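Local coordinates for abhydrolase domain-containing protein (Exiguobacterium antarcticum, PDB 5H3H) that acts as an esterase of the alpha/beta hydrolase fold and is probably also a perhydrolase, able to bind the peracid ethaneperoxoic acid, at residues B[5-15]-B[76-85]; B[111-122]-B[207-216]. One frame throughout, in Å; residues are numbered along the deposited sequence.

In the fold
Contact 1 lays helix 71-85 against the antiparallel edge hairpin, and contact 2 pairs two parallel strands farther across the same sheet: one example each of the two ways an alpha/beta hydrolase is held together, helix packed on sheet and strand paired with strand. Their centres are 20 Å apart, yet they meet where Ile-82 CG2 packs 3.9 Å from Asn-113 CB, and both touch helix 97-109, which follows the probable nucleophile elbow at Ser-96. Contact 2 is the one near the pocket: the nearest atoms of Gly-121 and the bound ethaneperoxoic acid are about 8 Å apart. Contact 1 is more peripheral, its centre about 17 Å from that of the chain.

Contact 1 of 2, residues B[5-15]-B[76-85]; sequences IQAVDGTKIYV and SDINEVIQQL
The edge hairpin of an alpha/beta hydrolase sheet, made by strands 4-6 and 12-18, here packs against helix 71-85 through Ile-5, Ile-13 and Val-15 on one side and Asp-77, Val-81 and Leu-85 on the other. Strand 12-15 and the helix cross at -63°, their axes 10.1 Å apart at closest approach. Val-15 and Val-81 meet tip to tip, CG2 to CG2 at 4.0 Å. Beside them Ile-5 sends its two branches different ways: CG2, anti to the backbone N, reaches Glu-80 CB at 3.9 Å, while CD1 goes on to a methyl of Leu-85. Strand 50-54 lines the same apolar layer, Ile-52 touching Val-15 and Val-54 touching Val-81.

Toward the turn the contact becomes polar. The carboxylate of Asp-77 lies against two alkyl groups of the hairpin, OD1 only 3.0 Å from Ala-7 CB and OD2 3.8 Å from Ile-13 CD1, whose side chain it crosses at about a right angle. A water takes the N-H of Val-8 at 2.9 Å, bonds with Ser-76 OG, and donates to Asp-77 OD1, tying the start of the turn to the helix. Val-8 CG2 in turn rests 3.5 Å from Ser-76 OG. Arg-57 forms salt bridges with Asp-77 OD2 and with Asp-9, so one guanidinium serves both helix and hairpin. An alanine in place of Asp-77 would probably leave Arg-57 with Asp-9 but no helix carboxylate, and the bridging water without the carboxylate it donates to. The contact thus passes from hydrocarbon near Val-15 to a buried carboxylate near the turn, its charge probably offset by Arg-57.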
loop_
_atom_site.group_PDB
_atom_site.type_symbol
_atom_site.label_atom_id
_atom_site.label_comp_id
_atom_site.label_asym_id
_atom_site.label_seq_id
_atom_site.Cartn_x
_atom_site.Cartn_y
_atom_site.Cartn_z
ATOM N N ILE B 5 -4.914 20.386 -8.493
ATOM C CA ILE B 5 -3.975 19.607 -7.743
ATOM C C ILE B 5 -2.846 19.266 -8.677
ATOM O O ILE B 5 -3.096 18.958 -9.822
ATOM C CB ILE B 5 -4.638 18.320 -7.195
ATOM C CG1 ILE B 5 -5.326 18.617 -5.871
ATOM C CG2 ILE B 5 -3.606 17.209 -6.965
ATOM C CD1 ILE B 5 -6.359 19.724 -5.921
ATOM N N GLN B 6 -1.607 19.278 -8.181
ATOM C CA GLN B 6 -0.470 18.872 -9.002
ATOM C C GLN B 6 -0.222 17.354 -8.944
ATOM O O GLN B 6 0.032 16.836 -7.871
ATOM C CB GLN B 6 0.795 19.590 -8.561
ATOM C CG GLN B 6 1.832 19.524 -9.657
ATOM C CD GLN B 6 3.173 20.034 -9.229
ATOM O OE1 GLN B 6 3.910 19.336 -8.530
ATOM N NE2 GLN B 6 3.513 21.232 -9.667
ATOM N N ALA B 7 -0.260 16.681 -10.096
ATOM C CA ALA B 7 0.149 15.258 -10.202
ATOM C C ALA B 7 1.661 15.118 -10.100
ATOM O O ALA B 7 2.407 16.122 -10.088
ATOM C CB ALA B 7 -0.327 14.672 -11.524
ATOM N N VAL B 8 2.141 13.887 -10.059
ATOM C CA VAL B 8 3.611 13.676 -9.926
ATOM C C VAL B 8 4.369 14.253 -11.094
ATOM O O VAL B 8 5.410 14.915 -10.900
ATOM C CB VAL B 8 3.934 12.191 -9.677
ATOM C CG1 VAL B 8 5.425 11.855 -9.787
ATOM C CG2 VAL B 8 3.366 11.819 -8.286
ATOM N N ASP B 9 3.815 14.043 -12.294
ATOM C CA ASP B 9 4.363 14.662 -13.495
ATOM C C ASP B 9 4.011 16.152 -13.696
ATOM O O ASP B 9 4.335 16.673 -14.731
ATOM C CB ASP B 9 4.016 13.845 -14.728
ATOM C CG ASP B 9 2.522 13.875 -15.079
ATOM O OD1 ASP B 9 1.754 14.721 -14.552
ATOM O OD2 ASP B 9 2.144 13.007 -15.897
ATOM N N GLY B 10 3.384 16.832 -12.748
ATOM C CA GLY B 10 3.056 18.264 -12.907
ATOM C C GLY B 10 1.727 18.579 -13.586
ATOM O O GLY B 10 1.285 19.737 -13.573
ATOM N N THR B 11 1.092 17.580 -14.203
ATOM C CA THR B 11 -0.246 17.785 -14.793
ATOM C C THR B 11 -1.168 18.417 -13.728
ATOM O O THR B 11 -1.143 17.949 -12.591
ATOM C CB THR B 11 -0.867 16.422 -15.168
ATOM O OG1 THR B 11 0.012 15.684 -16.010
ATOM C CG2 THR B 11 -2.191 16.614 -15.920
ATOM N N LYS B 12 -1.938 19.449 -14.059
ATOM C CA LYS B 12 -2.936 20.046 -13.128
ATOM C C LYS B 12 -4.310 19.318 -13.143
ATOM O O LYS B 12 -4.992 19.295 -14.187
ATOM C CB LYS B 12 -3.191 21.510 -13.483
ATOM C CG LYS B 12 -1.980 22.408 -13.331
ATOM C CD LYS B 12 -2.341 23.882 -13.403
ATOM C CE LYS B 12 -2.860 24.279 -14.795
ATOM N NZ LYS B 12 -4.197 24.953 -14.706
ATOM N N ILE B 13 -4.744 18.813 -11.974
ATOM C CA ILE B 13 -5.978 18.016 -11.828
ATOM C C ILE B 13 -7.043 18.899 -11.223
ATOM O O ILE B 13 -6.878 19.377 -10.112
ATOM C CB ILE B 13 -5.762 16.771 -10.894
ATOM C CG1 ILE B 13 -4.615 15.896 -11.368
ATOM C CG2 ILE B 13 -7.029 15.927 -10.786
ATOM C CD1 ILE B 13 -4.759 15.387 -12.790
ATOM N N TYR B 14 -8.168 19.085 -11.912
ATOM C CA TYR B 14 -9.269 19.867 -11.377
ATOM C C TYR B 14 -10.016 19.031 -10.363
ATOM O O TYR B 14 -10.254 17.855 -10.602
ATOM C CB TYR B 14 -10.229 20.284 -12.481
ATOM C CG TYR B 14 -11.362 21.102 -11.970
ATOM C CD1 TYR B 14 -11.158 22.406 -11.585
ATOM C CD2 TYR B 14 -12.634 20.553 -11.817
ATOM C CE1 TYR B 14 -12.190 23.164 -11.087
ATOM C CE2 TYR B 14 -13.680 21.292 -11.313
ATOM C CZ TYR B 14 -13.446 22.610 -10.937
ATOM O OH TYR B 14 -14.447 23.419 -10.444
ATOM N N VAL B 15 -10.406 19.645 -9.254
ATOM C CA VAL B 15 -11.239 19.011 -8.252
ATOM C C VAL B 15 -12.353 19.971 -7.825
ATOM O O VAL B 15 -12.090 21.121 -7.431
ATOM C CB VAL B 15 -10.415 18.660 -6.987
ATOM C CG1 VAL B 15 -11.305 17.912 -6.000
ATOM C CG2 VAL B 15 -9.217 17.827 -7.331
ATOM N N SER B 76 -2.167 7.249 -8.949
ATOM C CA SER B 76 -1.198 8.238 -8.384
ATOM C C SER B 76 -1.818 9.620 -8.298
ATOM O O SER B 76 -1.614 10.324 -7.296
ATOM C CB SER B 76 0.106 8.285 -9.170
ATOM O OG SER B 76 0.961 9.232 -8.570
ATOM N N ASP B 77 -2.612 9.999 -9.321
ATOM C CA ASP B 77 -3.291 11.316 -9.291
ATOM C C ASP B 77 -4.273 11.352 -8.177
ATOM O O ASP B 77 -4.393 12.338 -7.491
ATOM C CB ASP B 77 -4.009 11.724 -10.593
ATOM C CG ASP B 77 -3.056 11.881 -11.815
ATOM O OD1 ASP B 77 -1.832 12.041 -11.648
ATOM O OD2 ASP B 77 -3.534 11.826 -12.980
ATOM N N ILE B 78 -4.995 10.256 -7.961
ATOM C CA ILE B 78 -5.928 10.244 -6.826
ATOM C C ILE B 78 -5.162 10.391 -5.481
ATOM O O ILE B 78 -5.635 11.100 -4.620
ATOM C CB ILE B 78 -6.812 9.009 -6.795
ATOM C CG1 ILE B 78 -7.620 8.938 -8.129
ATOM C CG2 ILE B 78 -7.717 9.008 -5.567
ATOM C CD1 ILE B 78 -8.236 10.232 -8.604
ATOM N N ASN B 79 -4.015 9.749 -5.375
ATOM C CA ASN B 79 -3.171 9.872 -4.173
ATOM C C ASN B 79 -2.822 11.300 -3.943
ATOM O O ASN B 79 -2.994 11.797 -2.845
ATOM C CB ASN B 79 -1.912 9.021 -4.255
ATOM C CG ASN B 79 -1.035 9.140 -2.996
ATOM O OD1 ASN B 79 -1.437 8.753 -1.876
ATOM N ND2 ASN B 79 0.147 9.709 -3.169
ATOM N N GLU B 80 -2.431 12.004 -5.002
ATOM C CA GLU B 80 -2.202 13.425 -4.886
ATOM C C GLU B 80 -3.416 14.232 -4.428
ATOM O O GLU B 80 -3.294 15.087 -3.581
ATOM C CB GLU B 80 -1.568 14.005 -6.168
ATOM C CG GLU B 80 -0.240 13.350 -6.483
ATOM C CD GLU B 80 0.758 13.517 -5.342
ATOM O OE1 GLU B 80 0.801 14.659 -4.773
ATOM O OE2 GLU B 80 1.473 12.520 -5.057
ATOM N N VAL B 81 -4.596 13.946 -4.945
ATOM C CA VAL B 81 -5.770 14.674 -4.541
ATOM C C VAL B 81 -5.957 14.573 -3.026
ATOM O O VAL B 81 -6.110 15.582 -2.339
ATOM C CB VAL B 81 -7.076 14.147 -5.251
ATOM C CG1 VAL B 81 -8.302 14.692 -4.563
ATOM C CG2 VAL B 81 -7.099 14.516 -6.752
ATOM N N ILE B 82 -5.951 13.349 -2.535
ATOM C CA ILE B 82 -6.214 13.044 -1.121
ATOM C C ILE B 82 -5.081 13.630 -0.230
ATOM O O ILE B 82 -5.389 14.299 0.754
ATOM C CB ILE B 82 -6.410 11.518 -0.959
ATOM C CG1 ILE B 82 -7.848 11.167 -1.406
ATOM C CG2 ILE B 82 -6.178 11.012 0.459
ATOM C CD1 ILE B 82 -8.100 9.692 -1.609
ATOM N N GLN B 83 -3.815 13.400 -0.618
ATOM C CA GLN B 83 -2.639 13.881 0.160
ATOM C C GLN B 83 -2.586 15.393 0.208
ATOM O O GLN B 83 -2.499 15.965 1.301
ATOM C CB GLN B 83 -1.316 13.327 -0.398
ATOM C CG GLN B 83 -1.034 11.917 0.068
ATOM C CD GLN B 83 0.398 11.473 -0.174
ATOM O OE1 GLN B 83 1.158 12.105 -0.922
ATOM N NE2 GLN B 83 0.774 10.366 0.464
ATOM N N GLN B 84 -2.698 16.060 -0.940
ATOM C CA GLN B 84 -2.701 17.573 -0.982
ATOM C C GLN B 84 -3.925 18.256 -0.389
ATOM O O GLN B 84 -3.830 19.376 0.104
ATOM C CB GLN B 84 -2.498 18.090 -2.403
ATOM C CG GLN B 84 -1.148 17.661 -2.909
ATOM C CD GLN B 84 -0.904 17.958 -4.360
ATOM O OE1 GLN B 84 -0.292 17.135 -5.039
ATOM N NE2 GLN B 84 -1.321 19.138 -4.832
ATOM N N LEU B 85 -5.101 17.627 -0.432
ATOM C CA LEU B 85 -6.259 18.200 0.265
ATOM C C LEU B 85 -6.324 17.669 1.719
ATOM O O LEU B 85 -7.217 18.060 2.469
ATOM C CB LEU B 85 -7.567 17.860 -0.449
ATOM C CG LEU B 85 -7.800 18.453 -1.850
ATOM C CD1 LEU B 85 -9.142 17.925 -2.353
ATOM C CD2 LEU B 85 -7.808 19.979 -1.835
HETATM O O HOH W 1 0.215 11.673 -10.185
#

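Contact 2 of 2, residues B[111-122]-B[207-216]; sequences ESNVSKLILAGA and KITVDTLIMH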
loop_
_atom_site.group_PDB
_atom_site.type_symbol
_atom_site.label_atom_id
_atom_site.label_comp_id
_atom_site.label_asym_id
_atom_site.label_seq_id
_atom_site.Cartn_x
_atom_site.Cartn_y
_atom_site.Cartn_z
ATOM N N GLU B 111 -4.737 1.818 2.390
ATOM C CA GLU B 111 -6.082 2.160 2.849
ATOM C C GLU B 111 -6.154 3.108 4.039
ATOM O O GLU B 111 -7.240 3.398 4.533
ATOM C CB GLU B 111 -6.821 0.840 3.135
ATOM C CG GLU B 111 -6.690 -0.117 1.931
ATOM C CD GLU B 111 -6.939 -1.602 2.230
ATOM O OE1 GLU B 111 -7.434 -2.317 1.313
ATOM O OE2 GLU B 111 -6.606 -2.062 3.353
ATOM N N SER B 112 -5.019 3.643 4.499
ATOM C CA SER B 112 -5.039 4.488 5.740
ATOM C C SER B 112 -5.898 5.750 5.703
ATOM O O SER B 112 -6.324 6.200 6.756
ATOM C CB SER B 112 -3.632 4.887 6.194
ATOM O OG SER B 112 -3.700 5.311 7.573
ATOM N N ASN B 113 -6.188 6.316 4.514
ATOM C CA ASN B 113 -7.082 7.510 4.427
ATOM C C ASN B 113 -8.516 7.194 4.083
ATOM O O ASN B 113 -9.346 8.102 4.051
ATOM C CB ASN B 113 -6.554 8.477 3.341
ATOM C CG ASN B 113 -5.192 9.056 3.703
ATOM O OD1 ASN B 113 -5.097 9.894 4.576
ATOM N ND2 ASN B 113 -4.148 8.571 3.071
ATOM N N VAL B 114 -8.801 5.938 3.769
ATOM C CA VAL B 114 -10.159 5.539 3.235
ATOM C C VAL B 114 -10.915 4.657 4.220
ATOM O O VAL B 114 -10.459 3.587 4.585
ATOM C CB VAL B 114 -10.045 4.739 1.928
ATOM C CG1 VAL B 114 -11.418 4.300 1.380
ATOM C CG2 VAL B 114 -9.287 5.531 0.907
ATOM N N SER B 115 -12.080 5.100 4.629
ATOM C CA SER B 115 -12.922 4.307 5.525
ATOM C C SER B 115 -13.834 3.287 4.797
ATOM O O SER B 115 -14.100 2.199 5.319
ATOM C CB SER B 115 -13.747 5.238 6.357
ATOM O OG SER B 115 -14.826 5.719 5.607
ATOM N N LYS B 116 -14.316 3.638 3.609
ATOM C CA LYS B 116 -15.132 2.712 2.812
ATOM C C LYS B 116 -15.024 2.966 1.310
ATOM O O LYS B 116 -14.715 4.087 0.878
ATOM C CB LYS B 116 -16.563 2.776 3.281
ATOM C CG LYS B 116 -17.215 4.108 3.095
ATOM C CD LYS B 116 -18.546 4.195 3.847
ATOM C CE LYS B 116 -18.328 4.353 5.339
ATOM N NZ LYS B 116 -19.672 4.428 6.000
ATOM N N LEU B 117 -15.268 1.902 0.550
ATOM C CA LEU B 117 -15.206 1.881 -0.890
ATOM C C LEU B 117 -16.579 1.547 -1.469
ATOM O O LEU B 117 -17.233 0.634 -0.994
ATOM C CB LEU B 117 -14.251 0.734 -1.290
ATOM C CG LEU B 117 -14.076 0.492 -2.782
ATOM C CD1 LEU B 117 -13.582 1.778 -3.422
ATOM C CD2 LEU B 117 -13.163 -0.667 -3.139
ATOM N N ILE B 118 -16.989 2.246 -2.507
ATOM C CA ILE B 118 -18.188 1.922 -3.236
ATOM C C ILE B 118 -17.743 1.720 -4.651
ATOM O O ILE B 118 -16.972 2.531 -5.165
ATOM C CB ILE B 118 -19.229 3.044 -3.188
ATOM C CG1 ILE B 118 -19.562 3.381 -1.729
ATOM C CG2 ILE B 118 -20.474 2.660 -4.003
ATOM C CD1 ILE B 118 -20.177 4.755 -1.520
ATOM N N LEU B 119 -18.183 0.627 -5.259
ATOM C CA LEU B 119 -17.823 0.328 -6.617
ATOM C C LEU B 119 -19.162 0.267 -7.361
ATOM O O LEU B 119 -19.937 -0.577 -7.067
ATOM C CB LEU B 119 -17.100 -1.024 -6.698
ATOM C CG LEU B 119 -15.663 -1.166 -6.181
ATOM C CD1 LEU B 119 -15.228 -2.609 -6.259
ATOM C CD2 LEU B 119 -14.728 -0.347 -7.026
ATOM N N ALA B 120 -19.404 1.177 -8.320
ATOM C CA ALA B 120 -20.724 1.415 -8.931
ATOM C C ALA B 120 -20.571 1.126 -10.406
ATOM O O ALA B 120 -19.852 1.809 -11.071
ATOM C CB ALA B 120 -21.203 2.846 -8.714
ATOM N N GLY B 121 -21.191 0.045 -10.913
ATOM C CA GLY B 121 -21.017 -0.346 -12.296
ATOM C C GLY B 121 -19.559 -0.504 -12.708
ATOM O O GLY B 121 -19.196 -0.207 -13.817
ATOM N N ALA B 122 -18.676 -0.926 -11.796
ATOM C CA ALA B 122 -17.251 -0.790 -11.999
ATOM C C ALA B 122 -16.691 -1.677 -13.129
ATOM O O ALA B 122 -17.113 -2.833 -13.308
ATOM C CB ALA B 122 -16.507 -1.090 -10.703
ATOM N N LYS B 207 -6.541 -8.469 -2.044
ATOM C CA LYS B 207 -5.686 -7.623 -1.194
ATOM C C LYS B 207 -6.435 -6.451 -0.610
ATOM O O LYS B 207 -5.966 -5.803 0.330
ATOM C CB LYS B 207 -4.465 -7.119 -1.970
ATOM C CG LYS B 207 -3.341 -8.129 -1.995
ATOM C CD LYS B 207 -2.969 -8.556 -3.403
ATOM C CE LYS B 207 -2.093 -9.804 -3.379
ATOM N NZ LYS B 207 -1.284 -9.921 -4.632
ATOM N N ILE B 208 -7.629 -6.202 -1.133
ATOM C CA ILE B 208 -8.453 -5.119 -0.649
ATOM C C ILE B 208 -8.947 -5.550 0.716
ATOM O O ILE B 208 -9.401 -6.695 0.834
ATOM C CB ILE B 208 -9.651 -4.870 -1.624
ATOM C CG1 ILE B 208 -9.103 -4.431 -2.975
ATOM C CG2 ILE B 208 -10.640 -3.848 -1.061
ATOM C CD1 ILE B 208 -8.188 -3.237 -2.891
ATOM N N THR B 209 -8.826 -4.653 1.716
ATOM C CA THR B 209 -9.273 -4.873 3.118
ATOM C C THR B 209 -10.434 -3.994 3.562
ATOM O O THR B 209 -11.059 -4.279 4.576
ATOM C CB THR B 209 -8.147 -4.526 4.140
ATOM O OG1 THR B 209 -6.902 -5.038 3.685
ATOM C CG2 THR B 209 -8.434 -5.070 5.548
ATOM N N VAL B 210 -10.688 -2.910 2.840
ATOM C CA VAL B 210 -11.624 -1.885 3.261
ATOM C C VAL B 210 -13.040 -2.420 3.093
ATOM O O VAL B 210 -13.306 -3.196 2.168
ATOM C CB VAL B 210 -11.528 -0.611 2.357
ATOM C CG1 VAL B 210 -12.266 0.547 2.990
ATOM C CG2 VAL B 210 -10.081 -0.215 2.109
ATOM N N ASP B 211 -13.926 -1.972 3.958
ATOM C CA ASP B 211 -15.376 -2.165 3.806
ATOM C C ASP B 211 -15.849 -1.727 2.437
ATOM O O ASP B 211 -15.697 -0.562 2.100
ATOM C CB ASP B 211 -16.136 -1.315 4.822
ATOM C CG ASP B 211 -16.099 -1.897 6.269
ATOM O OD1 ASP B 211 -15.476 -2.950 6.539
ATOM O OD2 ASP B 211 -16.723 -1.267 7.146
ATOM N N THR B 212 -16.433 -2.662 1.678
ATOM C CA THR B 212 -16.908 -2.374 0.321
ATOM C C THR B 212 -18.422 -2.595 0.089
ATOM O O THR B 212 -19.040 -3.549 0.633
ATOM C CB THR B 212 -16.039 -3.130 -0.684
ATOM O OG1 THR B 212 -14.652 -2.882 -0.323
ATOM C CG2 THR B 212 -16.304 -2.653 -2.144
ATOM N N LEU B 213 -19.008 -1.667 -0.681
ATOM C CA LEU B 213 -20.331 -1.827 -1.281
ATOM C C LEU B 213 -20.226 -1.825 -2.801
ATOM O O LEU B 213 -19.678 -0.865 -3.367
ATOM C CB LEU B 213 -21.214 -0.673 -0.887
ATOM C CG LEU B 213 -22.590 -0.660 -1.556
ATOM C CD1 LEU B 213 -23.339 -1.916 -1.103
ATOM C CD2 LEU B 213 -23.359 0.608 -1.229
ATOM N N ILE B 214 -20.819 -2.859 -3.445
ATOM C CA ILE B 214 -20.888 -2.987 -4.884
ATOM C C ILE B 214 -22.328 -2.643 -5.270
ATOM O O ILE B 214 -23.257 -3.266 -4.773
ATOM C CB ILE B 214 -20.573 -4.441 -5.384
ATOM C CG1 ILE B 214 -19.299 -5.036 -4.749
ATOM C CG2 ILE B 214 -20.523 -4.511 -6.921
ATOM C CD1 ILE B 214 -18.097 -4.163 -4.913
ATOM N N MET B 215 -22.473 -1.681 -6.173
ATOM C CA MET B 215 -23.753 -1.246 -6.708
ATOM C C MET B 215 -23.649 -1.579 -8.203
ATOM O O MET B 215 -22.657 -1.157 -8.856
ATOM C CB MET B 215 -23.932 0.287 -6.479
ATOM C CG MET B 215 -24.522 0.658 -5.132
ATOM S SD MET B 215 -25.077 2.385 -4.869
ATOM C CE MET B 215 -23.484 2.915 -4.516
ATOM N N HIS B 216 -24.618 -2.336 -8.777
ATOM C CA HIS B 216 -24.500 -2.646 -10.201
ATOM C C HIS B 216 -25.883 -2.945 -10.821
ATOM O O HIS B 216 -26.731 -3.580 -10.173
ATOM C CB HIS B 216 -23.593 -3.840 -10.371
ATOM C CG HIS B 216 -22.783 -3.826 -11.610
ATOM N ND1 HIS B 216 -21.422 -3.702 -11.574
ATOM C CD2 HIS B 216 -23.117 -4.015 -12.907
ATOM C CE1 HIS B 216 -20.943 -3.790 -12.808
ATOM N NE2 HIS B 216 -21.962 -3.969 -13.634
HETATM O O HOH W 2 -12.915 -0.240 6.082
#
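Glu-111 grips Thr-209 with both carboxylate oxygens: OE1 accepts the backbone N-H on its syn side at 2.7 Å, the angle at the hydrogen 170°, and OE2 takes a weak bond from the hydroxyl. Val-210 slides past this extended chain in the opposite direction, CG2 lying 3.4 Å from Glu-111 CG. Its CG1 stands anti to the backbone N (chi1 -167°), which turns it to Ser-115 O and leaves CG2 for Glu-111. Nearby a water spans Ser-115 O and Asp-211 N. From Leu-117 onward, five backbone bonds zip the strands together, ending with Gly-121 N to Met-215 O at 2.8 Å. Leu-117 and Leu-119 run side by side with Thr-212 and Ile-214, and Leu-119 CD1 presses on Ile-214 CD1 at 3.5 Å. Gly-121 CA then lies over one face of the His-216 ring, 3.7 Å from its centroid, a CH-pi contact.

Farther out, Thr-212 OG1 donates to Val-210 O from above the carbonyl plane. Cys-223 O holds His-216 NE2, whereas ND1 is buried without a partner in the model. Helix 255-267 covers Ile-118 and Leu-213 through Tyr-265, and helix 97-109 backs Val-114 and Ile-208. Parallel neighbours ending in loops beside a probable Ser-His-Asp triad, which the His-216 side chain touches, belong to the central sheet of the alpha/beta hydrolase fold.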